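Local coordinates for general secretion pathway protein F (Vibrio cholerae, PDB 3C1Q) that probably serves, through this cytoplasmic domain of an inner-membrane protein, the type II secretion machinery that exports toxins and proteases from the periplasm, at residues G90-D93 against S94-R98; P12-A15 against L16-R19; E60-T63 against L64-L68; P45-R48 against T49-A53. All coordinates share one frame; numbering follows the deposited sequence.

Interaction 1 (G90-D93 against S94-R98); sequences GHLD and SVLER. With CA (calcium ion), chain G.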
# COMPACT_ATOMS: atom_id res chain seq x y z
N GLY B 90 -23.21 -1.24 -3.12
CA GLY B 90 -22.45 -2.40 -3.57
C GLY B 90 -21.19 -2.01 -4.32
O GLY B 90 -20.71 -2.75 -5.17
N HIS B 91 -20.66 -0.84 -3.99
CA HIS B 91 -19.42 -0.34 -4.60
C HIS B 91 -18.38 0.10 -3.59
O HIS B 91 -17.64 1.05 -3.81
CB HIS B 91 -19.76 0.78 -5.59
CG HIS B 91 -20.57 0.29 -6.74
ND1 HIS B 91 -20.03 -0.51 -7.72
CD2 HIS B 91 -21.88 0.42 -7.04
CE1 HIS B 91 -20.98 -0.83 -8.58
NE2 HIS B 91 -22.11 -0.28 -8.19
N LEU B 92 -18.27 -0.64 -2.49
CA LEU B 92 -17.27 -0.29 -1.47
C LEU B 92 -15.87 -0.29 -2.06
O LEU B 92 -15.02 0.54 -1.71
CB LEU B 92 -17.34 -1.25 -0.28
CG LEU B 92 -16.35 -1.02 0.87
CD1 LEU B 92 -16.46 0.42 1.36
CD2 LEU B 92 -16.53 -2.00 2.01
N ASP B 93 -15.63 -1.22 -2.98
CA ASP B 93 -14.32 -1.37 -3.58
C ASP B 93 -13.82 -0.07 -4.24
O ASP B 93 -12.72 0.40 -3.94
CB ASP B 93 -14.27 -2.56 -4.54
CG ASP B 93 -15.22 -2.45 -5.73
OD1 ASP B 93 -16.27 -1.78 -5.66
OD2 ASP B 93 -14.89 -3.08 -6.76
N SER B 94 -14.64 0.54 -5.08
CA SER B 94 -14.22 1.76 -5.79
C SER B 94 -14.22 3.00 -4.88
O SER B 94 -13.41 3.90 -5.08
CB SER B 94 -15.09 2.02 -7.02
OG SER B 94 -16.45 1.94 -6.72
N VAL B 95 -15.15 3.06 -3.92
CA VAL B 95 -15.16 4.14 -2.93
C VAL B 95 -13.90 4.08 -2.07
O VAL B 95 -13.26 5.11 -1.85
CB VAL B 95 -16.44 4.14 -2.07
CG1 VAL B 95 -16.32 5.14 -0.90
CG2 VAL B 95 -17.67 4.49 -2.93
N LEU B 96 -13.49 2.88 -1.65
CA LEU B 96 -12.24 2.75 -0.90
C LEU B 96 -11.05 3.21 -1.74
O LEU B 96 -10.15 3.89 -1.22
CB LEU B 96 -12.03 1.32 -0.38
CG LEU B 96 -12.89 0.91 0.80
CD1 LEU B 96 -12.69 -0.56 1.12
CD2 LEU B 96 -12.60 1.79 2.04
N GLU B 97 -11.03 2.85 -3.01
CA GLU B 97 -9.95 3.30 -3.90
C GLU B 97 -9.88 4.83 -3.89
O GLU B 97 -8.79 5.41 -3.78
CB GLU B 97 -10.17 2.80 -5.33
CG GLU B 97 -9.09 3.25 -6.33
CD GLU B 97 -7.69 2.86 -5.90
OE1 GLU B 97 -7.52 1.73 -5.35
OE2 GLU B 97 -6.77 3.68 -6.11
N ARG B 98 -11.03 5.48 -4.05
CA ARG B 98 -11.07 6.95 -4.05
C ARG B 98 -10.62 7.53 -2.71
O ARG B 98 -9.92 8.55 -2.67
CB ARG B 98 -12.44 7.46 -4.43
CG ARG B 98 -12.75 7.24 -5.92
CD ARG B 98 -13.76 8.24 -6.44
NE ARG B 98 -15.10 7.93 -5.97
CZ ARG B 98 -15.85 6.94 -6.45
NH1 ARG B 98 -15.40 6.14 -7.42
NH2 ARG B 98 -17.05 6.74 -5.96
CA CA G . -6.05 5.12 -7.71
O HOH W 1 -17.30 -0.56 -7.85
O HOH W 2 -5.95 3.14 -9.17
O HOH W 3 -8.09 5.30 -9.12
O HOH W 4 -3.83 4.41 -7.23
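His91, Leu92 and Asp93 meet Ser94 to Glu97 in a local, helix-starting contact: this is the first turn of helix 92-121, soon after helix 77-89. His91 is the N-cap residue; its carbonyl O receives Val95 N at 3.2 Å in a nearly straight bond (171°), and Ser94 N adds a weak hydrogen bond to the same oxygen. Leu96 N to Leu92 O (2.8 Å) and Glu97 N to Asp93 O (3.1 Å) follow. One water ties the turn together: it lies in the plane of the His91 ring, 2.7 Å from ND1 at its edge, gives a hydrogen bond to Asp93 OD1 and also bonds Ser94 OG. Asp93 CG sits between its backbone N and carbonyl carbon (chi1 62°), which directs the carboxylate back toward the N-terminal end of the helix, where the water sits. On the inner flank Leu92 and Leu96 cross at a slant, Leu92 CD1 resting 3.6 Å from Leu96 CG, against helices 77-89 and 11-26. Glu97 reaches away from the turn, and its OE2 binds calcium at 2.3 Å, while Gln26 bonds its OE1. Gly90, with positive phi, closes the preceding helix in a Schellman motif. A Schellman stop followed at once by an N-cap makes a tight helix-to-helix corner, here leading into a calcium site to which three waters, Asp101 and Glu43 of the second subunit also contribute.

Interaction 2 (P12-A15 against L16-R19); sequences PDLA and LITR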
# COMPACT_ATOMS: atom_id res chain seq x y z
N PRO B 12 0.13 10.31 7.43
CA PRO B 12 0.67 9.09 6.81
C PRO B 12 0.01 7.79 7.24
O PRO B 12 -0.16 6.89 6.42
CB PRO B 12 2.16 9.09 7.19
CG PRO B 12 2.37 10.18 8.10
CD PRO B 12 1.18 11.09 8.11
N ASP B 13 -0.35 7.68 8.51
CA ASP B 13 -0.91 6.41 8.96
C ASP B 13 -2.33 6.22 8.45
O ASP B 13 -2.72 5.10 8.13
CB ASP B 13 -0.80 6.25 10.46
CG ASP B 13 0.58 5.79 10.88
OD1 ASP B 13 1.21 4.99 10.13
OD2 ASP B 13 1.03 6.24 11.94
N LEU B 14 -3.11 7.29 8.34
CA LEU B 14 -4.43 7.14 7.69
C LEU B 14 -4.28 6.72 6.22
O LEU B 14 -5.00 5.85 5.75
CB LEU B 14 -5.27 8.42 7.77
CG LEU B 14 -6.69 8.27 7.20
CD1 LEU B 14 -7.49 7.25 8.00
CD2 LEU B 14 -7.38 9.63 7.17
N ALA B 15 -3.33 7.33 5.51
CA ALA B 15 -3.06 6.99 4.12
C ALA B 15 -2.66 5.53 3.96
O ALA B 15 -3.11 4.85 3.01
CB ALA B 15 -1.98 7.90 3.56
N LEU B 16 -1.85 5.04 4.88
CA LEU B 16 -1.36 3.68 4.83
C LEU B 16 -2.53 2.73 4.97
O LEU B 16 -2.74 1.87 4.09
CB LEU B 16 -0.34 3.45 5.94
CG LEU B 16 0.14 2.01 6.19
CD1 LEU B 16 0.78 1.43 4.92
CD2 LEU B 16 1.09 1.97 7.37
N ILE B 17 -3.29 2.83 6.07
CA ILE B 17 -4.36 1.85 6.28
C ILE B 17 -5.43 1.95 5.21
O ILE B 17 -6.02 0.94 4.83
CB ILE B 17 -4.95 1.88 7.72
CG1 ILE B 17 -5.63 3.22 8.03
CG2 ILE B 17 -3.85 1.52 8.75
CD1 ILE B 17 -6.31 3.32 9.46
N THR B 18 -5.68 3.15 4.69
CA THR B 18 -6.74 3.30 3.67
C THR B 18 -6.30 2.65 2.34
O THR B 18 -7.08 1.93 1.70
CB THR B 18 -7.17 4.78 3.49
OG1 THR B 18 -7.58 5.32 4.76
CG2 THR B 18 -8.30 4.89 2.52
N ARG B 19 -5.04 2.85 1.99
CA ARG B 19 -4.47 2.20 0.79
C ARG B 19 -4.46 0.69 0.94
O ARG B 19 -4.89 -0.03 0.04
CB ARG B 19 -3.08 2.72 0.49
CG ARG B 19 -2.39 2.02 -0.71
CD ARG B 19 -3.17 2.17 -1.98
NE ARG B 19 -3.19 3.57 -2.43
CZ ARG B 19 -4.02 4.02 -3.37
NH1 ARG B 19 -4.89 3.19 -3.93
NH2 ARG B 19 -3.98 5.29 -3.75
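The flat peptide carbonyl of Leu14 is gripped on both faces by Thr18. Thr18 N comes from one side, 3.0 Å from Leu14 O, and Thr18 OG1 from the other at 2.8 Å, standing 35° out of the carbonyl plane. The hydroxyl gets there because OG1 lies anti to the carbonyl carbon of its own residue (chi1 -56°), which turns it back along the helix and also sets it 3.8 Å from Leu14 CD1. This gives a buried hydroxyl an acceptor without interrupting the helical hydrogen bonding. The Asp13 carboxylate runs alongside Leu16, with OD1 4.1 Å from Leu16 CD2, and its OD2 forms a salt bridge with Lys44. Ile17 N reaches Asp13 O at 3.1 Å in an almost perfectly straight bond (178°). Arg19 donates its backbone N to Ala15 O at 3.0 Å, but its bent chain carries the guanidinium off to Glu104 and Asp101, next to the calcium ion. Helix 11-26 thus lies between neighbours: Thr18 and Arg19 meet helix 92-121, Ile17 packs on helix 45-59, and Leu16 and Arg19 pack on Arg19 and Leu16 of the second subunit.

Interaction 3 (E60-T63 against L64-L68); sequences EGYT and LSDSL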
# COMPACT_ATOMS: atom_id res chain seq x y z
N GLU B 60 -19.65 -9.35 13.34
CA GLU B 60 -20.90 -9.43 14.11
C GLU B 60 -22.11 -8.84 13.36
O GLU B 60 -23.25 -8.95 13.83
CB GLU B 60 -20.73 -8.74 15.46
CG GLU B 60 -19.77 -9.48 16.39
CD GLU B 60 -19.17 -8.61 17.48
OE1 GLU B 60 -19.58 -7.43 17.63
OE2 GLU B 60 -18.27 -9.10 18.20
N GLY B 61 -21.86 -8.25 12.19
CA GLY B 61 -22.92 -7.74 11.30
C GLY B 61 -23.08 -6.23 11.23
O GLY B 61 -23.94 -5.72 10.50
N TYR B 62 -22.24 -5.50 11.96
CA TYR B 62 -22.19 -4.06 11.81
C TYR B 62 -21.57 -3.72 10.48
O TYR B 62 -20.66 -4.41 10.03
CB TYR B 62 -21.36 -3.44 12.92
CG TYR B 62 -21.96 -3.57 14.29
CD1 TYR B 62 -22.92 -2.68 14.73
CD2 TYR B 62 -21.56 -4.57 15.18
CE1 TYR B 62 -23.47 -2.78 15.98
CE2 TYR B 62 -22.09 -4.68 16.43
CZ TYR B 62 -23.05 -3.78 16.84
OH TYR B 62 -23.59 -3.89 18.10
N THR B 63 -22.05 -2.66 9.84
CA THR B 63 -21.39 -2.20 8.62
C THR B 63 -20.02 -1.58 8.94
O THR B 63 -19.72 -1.23 10.08
CB THR B 63 -22.23 -1.17 7.87
OG1 THR B 63 -22.59 -0.14 8.79
CG2 THR B 63 -23.47 -1.80 7.26
N LEU B 64 -19.18 -1.49 7.93
CA LEU B 64 -17.91 -0.82 8.10
C LEU B 64 -18.14 0.64 8.50
O LEU B 64 -17.54 1.12 9.47
CB LEU B 64 -17.07 -0.91 6.84
CG LEU B 64 -15.69 -0.25 6.92
CD1 LEU B 64 -14.84 -0.81 8.05
CD2 LEU B 64 -14.94 -0.36 5.58
N SER B 65 -19.00 1.34 7.78
CA SER B 65 -19.31 2.75 8.08
C SER B 65 -19.80 2.94 9.51
O SER B 65 -19.40 3.89 10.20
CB SER B 65 -20.34 3.32 7.09
OG SER B 65 -21.52 2.55 7.04
N ASP B 66 -20.66 2.04 9.99
CA ASP B 66 -21.19 2.19 11.35
C ASP B 66 -20.06 1.95 12.37
O ASP B 66 -19.90 2.71 13.34
CB ASP B 66 -22.36 1.21 11.57
CG ASP B 66 -23.09 1.42 12.87
OD1 ASP B 66 -23.21 2.59 13.29
OD2 ASP B 66 -23.57 0.42 13.45
N SER B 67 -19.26 0.92 12.12
CA SER B 67 -18.12 0.57 12.98
C SER B 67 -17.10 1.71 13.08
O SER B 67 -16.63 2.05 14.16
CB SER B 67 -17.45 -0.71 12.49
OG SER B 67 -18.35 -1.82 12.49
N LEU B 68 -16.79 2.35 11.95
CA LEU B 68 -15.81 3.45 11.93
C LEU B 68 -16.27 4.64 12.77
O LEU B 68 -15.45 5.47 13.16
CB LEU B 68 -15.54 3.92 10.51
CG LEU B 68 -14.94 2.90 9.54
CD1 LEU B 68 -14.73 3.55 8.17
CD2 LEU B 68 -13.64 2.30 10.08
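Thr63 and Asp66 make the central contact: Thr63 OG1 accepts the backbone N of Asp66 at 3.1 Å, with an angle of 148° at the hydrogen. The two side chains cross at about a right angle, and Asp66 CB also lies 3.1 Å from the same oxygen. Thr63 OG1 is held over the start of the helix by its first torsion (chi1 52°), which puts it between its own N and carbonyl carbon. The carbonyl of Thr63 takes two donors. Ser67 approaches Thr63 O from opposite faces, its N at 3.0 Å and its OG at 2.8 Å, so both come from one residue and the serine hydroxyl is satisfied inside the first turn.

Next out is Tyr62. Its CB touches Ser67 OG at 3.4 Å, and Asp66 OD2 comes to the edge of the ring near its plane, 3.4 Å from CD1, with ring and carboxylate tilted 43° apart. Lys57, from the preceding helix, makes a cation-pi contact with this ring. Beyond the turn, Glu87 on helix 77-89 accepts from Leu64 N with one carboxylate oxygen and bonds Ser65 OG with the other, and so fixes the new helix end against its neighbour. Leu64 points into the interior between helices 45-59 and 77-89. Behind all this, Gly61 takes a positive phi and ends helix 45-59 in a Schellman motif. The whole is a compact helix-loop-helix corner: a glycine at C' closing the Schellman motif, one intervening residue, then a threonine N-cap that opens helix 64-68.

Interaction 4 (P45-R48 against T49-A53); sequences PRIR and TMLVA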
# COMPACT_ATOMS: atom_id res chain seq x y z
N PRO B 45 0.53 0.00 17.78
CA PRO B 45 -0.45 -0.72 18.61
C PRO B 45 -1.88 -0.13 18.66
O PRO B 45 -2.84 -0.89 18.67
CB PRO B 45 0.20 -0.71 20.00
CG PRO B 45 1.65 -0.71 19.70
CD PRO B 45 1.81 0.16 18.48
N ARG B 46 -2.01 1.19 18.71
CA ARG B 46 -3.32 1.83 18.81
C ARG B 46 -4.13 1.56 17.56
O ARG B 46 -5.36 1.39 17.61
CB ARG B 46 -3.21 3.35 18.96
CG ARG B 46 -2.87 3.86 20.34
CD ARG B 46 -3.05 5.38 20.38
NE ARG B 46 -3.15 5.93 21.72
CZ ARG B 46 -4.27 6.00 22.44
NH1 ARG B 46 -5.43 5.52 21.98
NH2 ARG B 46 -4.24 6.53 23.64
N ILE B 47 -3.44 1.57 16.42
CA ILE B 47 -4.09 1.36 15.14
C ILE B 47 -4.50 -0.10 15.01
O ILE B 47 -5.62 -0.38 14.57
CB ILE B 47 -3.20 1.79 13.97
CG1 ILE B 47 -3.00 3.31 14.00
CG2 ILE B 47 -3.82 1.34 12.63
CD1 ILE B 47 -2.05 3.84 12.95
N ARG B 48 -3.61 -1.01 15.41
CA ARG B 48 -3.94 -2.44 15.43
C ARG B 48 -5.19 -2.71 16.28
O ARG B 48 -6.13 -3.38 15.84
CB ARG B 48 -2.75 -3.26 15.95
CG ARG B 48 -3.00 -4.77 15.89
CD ARG B 48 -1.72 -5.55 16.12
NE ARG B 48 -1.13 -5.22 17.41
CZ ARG B 48 -0.05 -4.46 17.62
NH1 ARG B 48 0.65 -3.91 16.61
NH2 ARG B 48 0.35 -4.25 18.87
N THR B 49 -5.23 -2.14 17.46
CA THR B 49 -6.38 -2.30 18.34
C THR B 49 -7.67 -1.85 17.68
O THR B 49 -8.70 -2.53 17.76
CB THR B 49 -6.17 -1.45 19.60
OG1 THR B 49 -5.06 -1.98 20.31
CG2 THR B 49 -7.39 -1.46 20.48
N MSE B 50 -7.62 -0.68 17.06
CA MSE B 50 -8.77 -0.10 16.38
C MSE B 50 -9.24 -1.01 15.27
O MSE B 50 -10.42 -1.30 15.18
CB MSE B 50 -8.41 1.26 15.80
CG MSE B 50 -9.48 1.88 14.93
SE MSE B 50 -8.89 3.65 14.36
CE MSE B 50 -7.53 3.11 13.05
N LEU B 51 -8.31 -1.49 14.45
CA LEU B 51 -8.66 -2.35 13.31
C LEU B 51 -9.21 -3.72 13.73
O LEU B 51 -10.15 -4.24 13.12
CB LEU B 51 -7.48 -2.48 12.35
CG LEU B 51 -7.16 -1.16 11.64
CD1 LEU B 51 -5.85 -1.28 10.89
CD2 LEU B 51 -8.31 -0.74 10.72
N VAL B 52 -8.67 -4.28 14.81
CA VAL B 52 -9.18 -5.54 15.32
C VAL B 52 -10.61 -5.34 15.83
O VAL B 52 -11.50 -6.18 15.58
CB VAL B 52 -8.23 -6.10 16.41
CG1 VAL B 52 -8.86 -7.27 17.17
CG2 VAL B 52 -6.93 -6.56 15.77
N ALA B 53 -10.85 -4.23 16.51
CA ALA B 53 -12.16 -3.91 17.05
C ALA B 53 -13.18 -3.70 15.93
O ALA B 53 -14.29 -4.20 15.99
CB ALA B 53 -12.09 -2.66 17.97
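Ile47 lies alongside both Met50 and Leu51 on helix 45-59, pointing the same way as each. It sends its CG2 branch, anti to the backbone N, along the helix, where it meets Leu51 CD1 at 3.7 Å and the end methyl CE of Met50 at 4.1 Å. Met50 is present as selenomethionine; its chain runs extended until chi3 (73°), where the bend brings CE back toward the isoleucine. Leu51 also leans over the backbone, with CG 3.4 Å from Ile47 O.

The other flank is mixed and more exposed. Thr49 turns OG1 back toward Pro45 O, 3.0 Å away, and the backbone N of Thr49 reaches the same oxygen at 3.0 Å from the opposite face. Arg48 has CG 4.3 Å from Val52 CG2, but bends at chi3 and runs back toward the N-terminal end of the helix, where NH1 makes a weak hydrogen bond to Ser42 O. Val52 N to Arg48 O, at 2.9 Å, is a regular helical bond.

Chemically this stretch of helix is amphipathic. Proline, having no N-H to donate, suits the first helical position, and the threonine adds a second bond to its carbonyl, while the apolar side packs on helices 11-26 and 31-40 and on Tyr71 and Phe75.

In the fold
Along the chain the order is interaction 2, 4, 3 and then 1, all in one all-helical cytoplasmic domain. Interactions 2 and 4, on helices 11-26 and 45-59, have centres about 13 Å apart and pack directly. Interaction 3 begins where helix 45-59 ends; it touches interaction 1 through Leu64 and Leu92, their centres about 15 Å apart. Interactions 1 and 4 lie on opposite sides of the chain's centre, about 22 Å between centres, and do not meet. Interaction 2 connects to interaction 1 by the Arg19 to Glu97 salt bridge, so the bundle interior, the calcium site and the subunit interface are tied together through helix 11-26.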